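MbSHANK1 protein (Monosiga brevicollis, PDB 6X23) contains a PDZ domain that binds a GIRK3 peptide, and as a whole is probably a synaptic-type scaffold that links receptors to other proteins. Local coordinates at residues Q43-V48 / A57-G62; R64-N69 / R95-L100. One frame throughout, in Å; residues are numbered along the deposited sequence.

Contact 1 of 2, residues Q43-V48 / A57-G62; sequences QWVRNV and AGLQAG
Val45 and Leu59 meet tip to tip. CG2 of Val45 lies 3.6 Å from CD2 of Leu59, and CG1 of Val45 is 3.7 Å from the same methyl. Both valine branches therefore close on one leucine methyl. The leucine reaches them with CG anti to its backbone N (chi1 -167°), which carries its two methyls across to strand 44-48. Val45 is also turned to the backbone: its CB sits 3.7 Å from Gln60 O.

Val48, further along the strand, meets the leucine at about a right angle. Its CG2 is 3.9 Å from Leu59 CD2. Leu59 is thus touched by two valines of one strand, and Phe26, Ala54 and Leu15 pack on it as well.

One backbone bond ties the segments. Gly62 N donates to Val45 O at 2.6 Å, a short distance, with a nearly straight N-H...O angle of 163°. Ala61 lies alongside the strand, with CB 4.0 Å from Arg46 O.

Arg46 turns away from this packing. Trp44 CZ3 lies over one face of its guanidinium, near the rim, while Arg46 NE hydrogen-bonds to Ser29 OG. Its side chain also packs on an acidic side chain of the bound peptide, but it is poorly ordered.

Gly58 has positive phi and ends helix 53-57 in a Schellman motif. From there residues 59-62 run alongside strand 44-48 and lead into strand 64-68. This is the short helix and following loop that join two core strands of a PDZ domain.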
ATOM      1  N   GLN A  43      -5.792  -4.900   2.461  1.00 41.36           N
ATOM      2  CA  GLN A  43      -4.988  -4.039   3.316  1.00 37.39           C
ATOM      3  C   GLN A  43      -5.142  -2.595   2.876  1.00 34.06           C
ATOM      4  O   GLN A  43      -5.650  -2.317   1.803  1.00 40.03           O
ATOM      5  CB  GLN A  43      -3.515  -4.441   3.255  1.00 44.63           C
ATOM      6  CG  GLN A  43      -3.288  -5.927   3.359  1.00 47.95           C
ATOM      7  CD  GLN A  43      -3.890  -6.500   4.616  1.00 48.73           C
ATOM      8  OE1 GLN A  43      -3.491  -6.141   5.727  1.00 44.28           O
ATOM      9  NE2 GLN A  43      -4.884  -7.372   4.453  1.00 45.23           N
ATOM     10  N   TRP A  44      -4.674  -1.663   3.701  1.00 35.44           N
ATOM     11  CA  TRP A  44      -4.813  -0.261   3.328  1.00 39.27           C
ATOM     12  C   TRP A  44      -3.764   0.608   4.014  1.00 39.95           C
ATOM     13  O   TRP A  44      -3.160   0.229   5.020  1.00 43.36           O
ATOM     14  CB  TRP A  44      -6.219   0.257   3.627  1.00 41.72           C
ATOM     15  CG  TRP A  44      -6.665   0.056   5.022  1.00 49.48           C
ATOM     16  CD1 TRP A  44      -7.162  -1.091   5.569  1.00 53.55           C
ATOM     17  CD2 TRP A  44      -6.695   1.044   6.060  1.00 55.72           C
ATOM     18  NE1 TRP A  44      -7.475  -0.883   6.896  1.00 63.05           N
ATOM     19  CE2 TRP A  44      -7.205   0.421   7.218  1.00 59.27           C
ATOM     20  CE3 TRP A  44      -6.336   2.394   6.122  1.00 56.65           C
ATOM     21  CZ2 TRP A  44      -7.363   1.101   8.423  1.00 61.85           C
ATOM     22  CZ3 TRP A  44      -6.497   3.068   7.315  1.00 61.35           C
ATOM     23  CH2 TRP A  44      -7.003   2.420   8.452  1.00 68.49           C
ATOM     24  N   VAL A  45      -3.567   1.789   3.432  1.00 42.03           N
ATOM     25  CA  VAL A  45      -2.571   2.767   3.864  1.00 40.14           C
ATOM     26  C   VAL A  45      -3.194   3.633   4.957  1.00 41.99           C
ATOM     27  O   VAL A  45      -4.277   4.197   4.767  1.00 44.11           O
ATOM     28  CB  VAL A  45      -2.108   3.624   2.670  1.00 32.65           C
ATOM     29  CG1 VAL A  45      -0.926   4.521   3.060  1.00 34.42           C
ATOM     30  CG2 VAL A  45      -1.765   2.748   1.465  1.00 26.84           C
ATOM     31  N   ARG A  46      -2.609   3.525   6.153  1.00 51.15           N
ATOM     32  CA  ARG A  46      -3.112   4.176   7.399  1.00 57.63           C
ATOM     33  C   ARG A  46      -2.494   5.547   7.604  1.00 53.02           C
ATOM     34  O   ARG A  46      -3.156   6.358   8.257  1.00 65.20           O
ATOM     35  CB  ARG A  46      -2.840   3.338   8.647  1.00 58.41           C
ATOM     36  CG  ARG A  46      -3.821   3.588   9.786  1.00 64.10           C
ATOM     37  CD  ARG A  46      -3.915   2.440  10.780  1.00 71.49           C
ATOM     38  NE  ARG A  46      -5.165   1.689  10.779  1.00 76.65           N
ATOM     39  CZ  ARG A  46      -6.290   2.085  11.368  1.00 79.01           C
ATOM     40  NH1 ARG A  46      -7.372   1.329  11.325  1.00 73.58           N
ATOM     41  NH2 ARG A  46      -6.341   3.238  12.002  1.00 73.69           N
ATOM     42  N   ASN A  47      -1.293   5.752   7.081  1.00 50.43           N
ATOM     43  CA  ASN A  47      -0.547   7.038   7.135  1.00 49.87           C
ATOM     44  C   ASN A  47       0.680   6.927   6.233  1.00 35.42           C
ATOM     45  O   ASN A  47       1.046   5.826   5.907  1.00 33.84           O
ATOM     46  CB  ASN A  47      -0.174   7.481   8.553  1.00 60.63           C
ATOM     47  CG  ASN A  47       1.139   6.918   9.040  1.00 62.55           C
ATOM     48  OD1 ASN A  47       2.195   7.430   8.695  1.00 62.06           O
ATOM     49  ND2 ASN A  47       1.070   5.872   9.843  1.00 63.99           N
ATOM     50  N   VAL A  48       1.255   8.055   5.802  1.00 31.05           N
ATOM     51  CA  VAL A  48       2.422   8.004   4.869  1.00 25.08           C
ATOM     52  C   VAL A  48       3.437   9.085   5.258  1.00 23.63           C
ATOM     53  O   VAL A  48       3.006  10.221   5.543  1.00 26.38           O
ATOM     54  CB  VAL A  48       1.959   8.164   3.406  1.00 23.27           C
ATOM     55  CG1 VAL A  48       3.089   8.581   2.476  1.00 24.63           C
ATOM     56  CG2 VAL A  48       1.275   6.908   2.885  1.00 25.48           C
ATOM     57  N   ALA A  57       5.541   9.514  -4.453  1.00 21.55           N
ATOM     58  CA  ALA A  57       4.846   8.915  -5.577  1.00 22.31           C
ATOM     59  C   ALA A  57       3.343   9.108  -5.500  1.00 24.09           C
ATOM     60  O   ALA A  57       2.626   8.712  -6.426  1.00 29.92           O
ATOM     61  CB  ALA A  57       5.178   7.437  -5.669  1.00 26.98           C
ATOM     62  N   GLY A  58       2.839   9.705  -4.426  1.00 32.50           N
ATOM     63  CA  GLY A  58       1.434  10.055  -4.366  1.00 26.48           C
ATOM     64  C   GLY A  58       0.553   9.038  -3.700  1.00 19.67           C
ATOM     65  O   GLY A  58      -0.665   9.072  -3.893  1.00 23.03           O
ATOM     66  N   LEU A  59       1.126   8.111  -2.955  1.00 16.15           N
ATOM     67  CA  LEU A  59       0.322   7.284  -2.074  1.00 23.22           C
ATOM     68  C   LEU A  59      -0.304   8.186  -1.019  1.00 26.44           C
ATOM     69  O   LEU A  59       0.323   9.142  -0.565  1.00 24.93           O
ATOM     70  CB  LEU A  59       1.197   6.206  -1.422  1.00 19.60           C
ATOM     71  CG  LEU A  59       0.367   5.125  -0.750  1.00 24.18           C
ATOM     72  CD1 LEU A  59      -0.366   4.325  -1.822  1.00 16.24           C
ATOM     73  CD2 LEU A  59       1.219   4.224   0.113  1.00 24.01           C
ATOM     74  N   GLN A  60      -1.554   7.927  -0.653  1.00 21.01           N
ATOM     75  CA  GLN A  60      -2.173   8.749   0.374  1.00 30.05           C
ATOM     76  C   GLN A  60      -2.874   7.872   1.391  1.00 35.28           C
ATOM     77  O   GLN A  60      -3.320   6.763   1.084  1.00 30.54           O
ATOM     78  CB  GLN A  60      -3.190   9.744  -0.193  1.00 24.49           C
ATOM     79  CG  GLN A  60      -2.792  10.360  -1.492  1.00 30.53           C
ATOM     80  CD  GLN A  60      -3.593  11.609  -1.805  1.00 33.31           C
ATOM     81  OE1 GLN A  60      -4.618  11.559  -2.471  1.00 39.71           O
ATOM     82  NE2 GLN A  60      -3.122  12.736  -1.309  1.00 45.11           N
ATOM     83  N   ALA A  61      -3.012   8.408   2.601  1.00 34.25           N
ATOM     84  CA  ALA A  61      -3.717   7.690   3.651  1.00 37.23           C
ATOM     85  C   ALA A  61      -5.108   7.326   3.164  1.00 36.17           C
ATOM     86  O   ALA A  61      -5.763   8.106   2.468  1.00 35.18           O
ATOM     87  CB  ALA A  61      -3.794   8.539   4.919  1.00 42.99           C
ATOM     88  N   GLY A  62      -5.542   6.115   3.487  1.00 32.43           N
ATOM     89  CA  GLY A  62      -6.814   5.645   3.034  1.00 33.17           C
ATOM     90  C   GLY A  62      -6.762   4.876   1.732  1.00 40.45           C
ATOM     91  O   GLY A  62      -7.650   4.055   1.477  1.00 43.64           O
TER

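Contact 2 of 2, residues R64-N69 / R95-L100; sequences RLLELN and RIARRL
Glu67 and Arg95 form a salt bridge, with Glu67 OE2 3.2 Å from Arg95 NH1. The two side chains lie side by side and point the same way. Their planar ends are turned 83° apart, and NH1 meets OE2 from above the carboxylate plane. The arginine chain is extended from CG to NE, which brings its CD to 3.5 Å from Glu67 CD. Carbon packing thus runs beneath the charged pair. With an alanine here in place of Glu67, the Arg95 guanidinium is likely to lose this carboxylate and the arginine CD its neighbour, leaving the end of the arginine freer to turn.

Backbone bonds join the antiparallel strands. Arg64 and Ala97 exchange two, with Ala97 N 2.8 Å from Arg64 O. Arg95 O accepts from two donors, Leu66 N at 2.8 Å and Glu67 N at 2.9 Å. Arg95 N in turn donates to Glu67 O. Leu66 and Glu67 both face Arg95, which makes a classic beta bulge.

Leu66 sends CD1 to 3.8 Å from Ala97 CB. The same methyl sits over one face of the Arg64 guanidinium, towards its rim. Arg64 is bent at chi3 (63°), and its NH2 comes 3.6 Å from Ala97 CB. That NH2 has a salt bridge to Glu10, and NH1 hydrogen-bonds to Gln41 O. On the other face of the sheet Leu65 and Ile96 cross at about a right angle, with Leu65 CD1 4.1 Å from Ile96 CG2.

Strand 91-99 lies between strands 64-68 and 10-18 in the PDZ sheet. Lys12 of strand 10-18 touches Leu66 and Arg95. Val81 and Ile85 of helix 78-87 pack on Leu65, together with Phe94.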
ATOM      1  N   ARG A  64      -6.396   2.037  -0.576  1.00 32.20           N
ATOM      2  CA  ARG A  64      -6.573   0.618  -0.306  1.00 33.50           C
ATOM      3  C   ARG A  64      -5.839  -0.193  -1.362  1.00 32.44           C
ATOM      4  O   ARG A  64      -5.975   0.074  -2.557  1.00 29.67           O
ATOM      5  CB  ARG A  64      -8.057   0.242  -0.288  1.00 30.78           C
ATOM      6  CG  ARG A  64      -8.295  -1.251  -0.197  1.00 39.63           C
ATOM      7  CD  ARG A  64      -9.743  -1.543   0.127  1.00 47.38           C
ATOM      8  NE  ARG A  64     -10.646  -1.078  -0.913  1.00 42.99           N
ATOM      9  CZ  ARG A  64     -10.980  -1.815  -1.958  1.00 46.12           C
ATOM     10  NH1 ARG A  64     -10.470  -3.031  -2.084  1.00 39.74           N
ATOM     11  NH2 ARG A  64     -11.817  -1.339  -2.870  1.00 46.70           N
ATOM     12  N   LEU A  65      -5.087  -1.190  -0.916  1.00 29.20           N
ATOM     13  CA  LEU A  65      -4.206  -1.961  -1.774  1.00 25.79           C
ATOM     14  C   LEU A  65      -5.009  -2.962  -2.593  1.00 34.73           C
ATOM     15  O   LEU A  65      -5.737  -3.790  -2.036  1.00 44.10           O
ATOM     16  CB  LEU A  65      -3.174  -2.678  -0.913  1.00 30.37           C
ATOM     17  CG  LEU A  65      -2.009  -3.293  -1.680  1.00 40.24           C
ATOM     18  CD1 LEU A  65      -1.470  -2.334  -2.752  1.00 33.85           C
ATOM     19  CD2 LEU A  65      -0.903  -3.680  -0.720  1.00 42.30           C
ATOM     20  N   LEU A  66      -4.877  -2.897  -3.914  1.00 23.96           N
ATOM     21  CA  LEU A  66      -5.525  -3.845  -4.797  1.00 23.14           C
ATOM     22  C   LEU A  66      -4.534  -4.760  -5.504  1.00 32.71           C
ATOM     23  O   LEU A  66      -4.743  -5.976  -5.557  1.00 38.24           O
ATOM     24  CB  LEU A  66      -6.358  -3.094  -5.826  1.00 27.94           C
ATOM     25  CG  LEU A  66      -7.817  -2.757  -5.504  1.00 38.68           C
ATOM     26  CD1 LEU A  66      -8.005  -2.217  -4.100  1.00 31.99           C
ATOM     27  CD2 LEU A  66      -8.312  -1.728  -6.519  1.00 31.94           C
ATOM     28  N   GLU A  67      -3.467  -4.214  -6.081  1.00 26.77           N
ATOM     29  CA  GLU A  67      -2.501  -5.027  -6.808  1.00 27.21           C
ATOM     30  C   GLU A  67      -1.097  -4.640  -6.373  1.00 25.43           C
ATOM     31  O   GLU A  67      -0.795  -3.466  -6.151  1.00 23.43           O
ATOM     32  CB  GLU A  67      -2.606  -4.870  -8.337  1.00 25.86           C
ATOM     33  CG  GLU A  67      -3.969  -5.185  -8.971  1.00 26.27           C
ATOM     34  CD  GLU A  67      -3.942  -5.054 -10.493  1.00 28.22           C
ATOM     35  OE1 GLU A  67      -2.890  -4.650 -11.046  1.00 26.14           O
ATOM     36  OE2 GLU A  67      -4.977  -5.340 -11.142  1.00 34.94           O
ATOM     37  N   LEU A  68      -0.243  -5.646  -6.281  1.00 29.59           N
ATOM     38  CA  LEU A  68       1.165  -5.505  -5.963  1.00 22.90           C
ATOM     39  C   LEU A  68       1.924  -6.132  -7.117  1.00 20.89           C
ATOM     40  O   LEU A  68       1.774  -7.329  -7.370  1.00 22.46           O
ATOM     41  CB  LEU A  68       1.475  -6.211  -4.645  1.00 20.04           C
ATOM     42  CG  LEU A  68       2.913  -6.386  -4.187  1.00 20.57           C
ATOM     43  CD1 LEU A  68       3.477  -5.029  -3.910  1.00 19.65           C
ATOM     44  CD2 LEU A  68       2.900  -7.209  -2.932  1.00 22.33           C
ATOM     45  N   ASN A  69       2.703  -5.328  -7.831  1.00 21.37           N
ATOM     46  CA  ASN A  69       3.452  -5.791  -8.999  1.00 19.59           C
ATOM     47  C   ASN A  69       2.547  -6.567  -9.958  1.00 19.83           C
ATOM     48  O   ASN A  69       2.826  -7.699 -10.361  1.00 23.31           O
ATOM     49  CB  ASN A  69       4.663  -6.621  -8.577  1.00 14.67           C
ATOM     50  CG  ASN A  69       5.772  -5.769  -7.889  1.00 24.08           C
ATOM     51  OD1 ASN A  69       5.852  -4.543  -8.058  1.00 20.73           O
ATOM     52  ND2 ASN A  69       6.641  -6.438  -7.135  1.00 22.75           N
ATOM     53  N   ARG A  95      -1.416  -1.014  -7.450  1.00 16.17           N
ATOM     54  CA  ARG A  95      -2.702  -0.483  -7.872  1.00 17.42           C
ATOM     55  C   ARG A  95      -3.585  -0.378  -6.638  1.00 16.33           C
ATOM     56  O   ARG A  95      -3.675  -1.327  -5.860  1.00 24.05           O
ATOM     57  CB  ARG A  95      -3.351  -1.380  -8.921  1.00 18.82           C
ATOM     58  CG  ARG A  95      -4.671  -0.870  -9.462  1.00 17.21           C
ATOM     59  CD  ARG A  95      -5.146  -1.776 -10.546  1.00 15.02           C
ATOM     60  NE  ARG A  95      -6.236  -1.159 -11.284  1.00 21.05           N
ATOM     61  CZ  ARG A  95      -6.849  -1.756 -12.302  1.00 26.00           C
ATOM     62  NH1 ARG A  95      -6.471  -2.977 -12.668  1.00 18.54           N
ATOM     63  NH2 ARG A  95      -7.844  -1.144 -12.944  1.00 23.64           N
ATOM     64  N   ILE A  96      -4.226   0.767  -6.450  1.00 14.81           N
ATOM     65  CA  ILE A  96      -4.984   1.041  -5.236  1.00 20.77           C
ATOM     66  C   ILE A  96      -6.344   1.625  -5.582  1.00 23.19           C
ATOM     67  O   ILE A  96      -6.576   2.112  -6.687  1.00 24.01           O
ATOM     68  CB  ILE A  96      -4.239   1.999  -4.297  1.00 23.49           C
ATOM     69  CG1 ILE A  96      -3.888   3.302  -5.044  1.00 18.65           C
ATOM     70  CG2 ILE A  96      -3.051   1.278  -3.679  1.00 22.91           C
ATOM     71  CD1 ILE A  96      -4.858   4.476  -4.772  1.00 21.57           C
ATOM     72  N   ALA A  97      -7.222   1.613  -4.580  1.00 28.47           N
ATOM     73  CA  ALA A  97      -8.553   2.204  -4.666  1.00 30.61           C
ATOM     74  C   ALA A  97      -8.639   3.365  -3.685  1.00 28.60           C
ATOM     75  O   ALA A  97      -8.233   3.235  -2.529  1.00 31.86           O
ATOM     76  CB  ALA A  97      -9.638   1.160  -4.379  1.00 30.16           C
ATOM     77  N   ARG A  98      -9.167   4.493  -4.150  1.00 29.02           N
ATOM     78  CA  ARG A  98      -9.109   5.757  -3.436  1.00 23.83           C
ATOM     79  C   ARG A  98     -10.488   6.385  -3.403  1.00 32.60           C
ATOM     80  O   ARG A  98     -11.159   6.486  -4.431  1.00 34.56           O
ATOM     81  CB  ARG A  98      -8.103   6.707  -4.109  1.00 25.44           C
ATOM     82  CG  ARG A  98      -8.214   8.144  -3.758  1.00 24.98           C
ATOM     83  CD  ARG A  98      -7.043   8.888  -4.339  1.00 30.17           C
ATOM     84  NE  ARG A  98      -5.756   8.352  -3.881  1.00 29.10           N
ATOM     85  CZ  ARG A  98      -4.582   8.597  -4.474  1.00 31.48           C
ATOM     86  NH1 ARG A  98      -4.514   9.356  -5.562  1.00 28.92           N
ATOM     87  NH2 ARG A  98      -3.457   8.085  -3.985  1.00 31.57           N
ATOM     88  N   ARG A  99     -10.900   6.800  -2.215  1.00 32.32           N
ATOM     89  CA  ARG A  99     -12.174   7.472  -2.044  1.00 36.94           C
ATOM     90  C   ARG A  99     -12.246   8.679  -2.958  1.00 34.85           C
ATOM     91  O   ARG A  99     -11.285   9.430  -3.060  1.00 42.58           O
ATOM     92  CB  ARG A  99     -12.318   7.918  -0.594  1.00 49.28           C
ATOM     93  CG  ARG A  99     -11.549   9.226  -0.197  1.00 61.36           C
ATOM     94  CD  ARG A  99     -10.005   9.388  -0.513  1.00 53.72           C
ATOM     95  NE  ARG A  99      -9.683  10.824  -0.661  1.00 56.81           N
ATOM     96  CZ  ARG A  99      -9.699  11.496  -1.830  1.00 58.73           C
ATOM     97  NH1 ARG A  99      -9.927  10.859  -2.970  1.00 48.93           N
ATOM     98  NH2 ARG A  99      -9.450  12.817  -1.893  1.00 70.69           N
ATOM     99  N   LEU A 100     -13.359   8.874  -3.645  1.00 38.03           N
ATOM    100  CA  LEU A 100     -13.384   9.990  -4.585  1.00 42.75           C
ATOM    101  C   LEU A 100     -14.131  11.200  -4.040  1.00 44.82           C
ATOM    102  O   LEU A 100     -13.624  12.329  -4.132  1.00 46.72           O
ATOM    103  CB  LEU A 100     -13.992   9.550  -5.927  1.00 33.57           C
ATOM    104  CG  LEU A 100     -13.065   8.793  -6.885  1.00 30.50           C
ATOM    105  CD1 LEU A 100     -13.591   8.816  -8.323  1.00 29.15           C
ATOM    106  CD2 LEU A 100     -11.648   9.339  -6.844  1.00 24.35           C
TER

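In the fold
The two contacts are neighbours in one PDZ domain, with centres about 9 Å apart. Contact 1 comes first along the chain, and Asp63 alone separates residues 57-62 from strand 64-68. Two probable hydrogen bonds join them. Gln43 O lies 3.0 Å from Leu65 N, linking strand 44-48 to strand 64-68. Gly58 O lies 3.0 Å from Arg98 NH2, and that NH2 also forms a salt bridge with Asp63. Arg98 therefore ties the loop of contact 1 to strand 91-99. In PDZ domains the peptide lies between the strand equivalent to 26-29 and the helix equivalent to 78-87. Contact 1 borders that groove through Arg46 and through Gln43, whose OE1 hydrogen-bonds to His78 ND1.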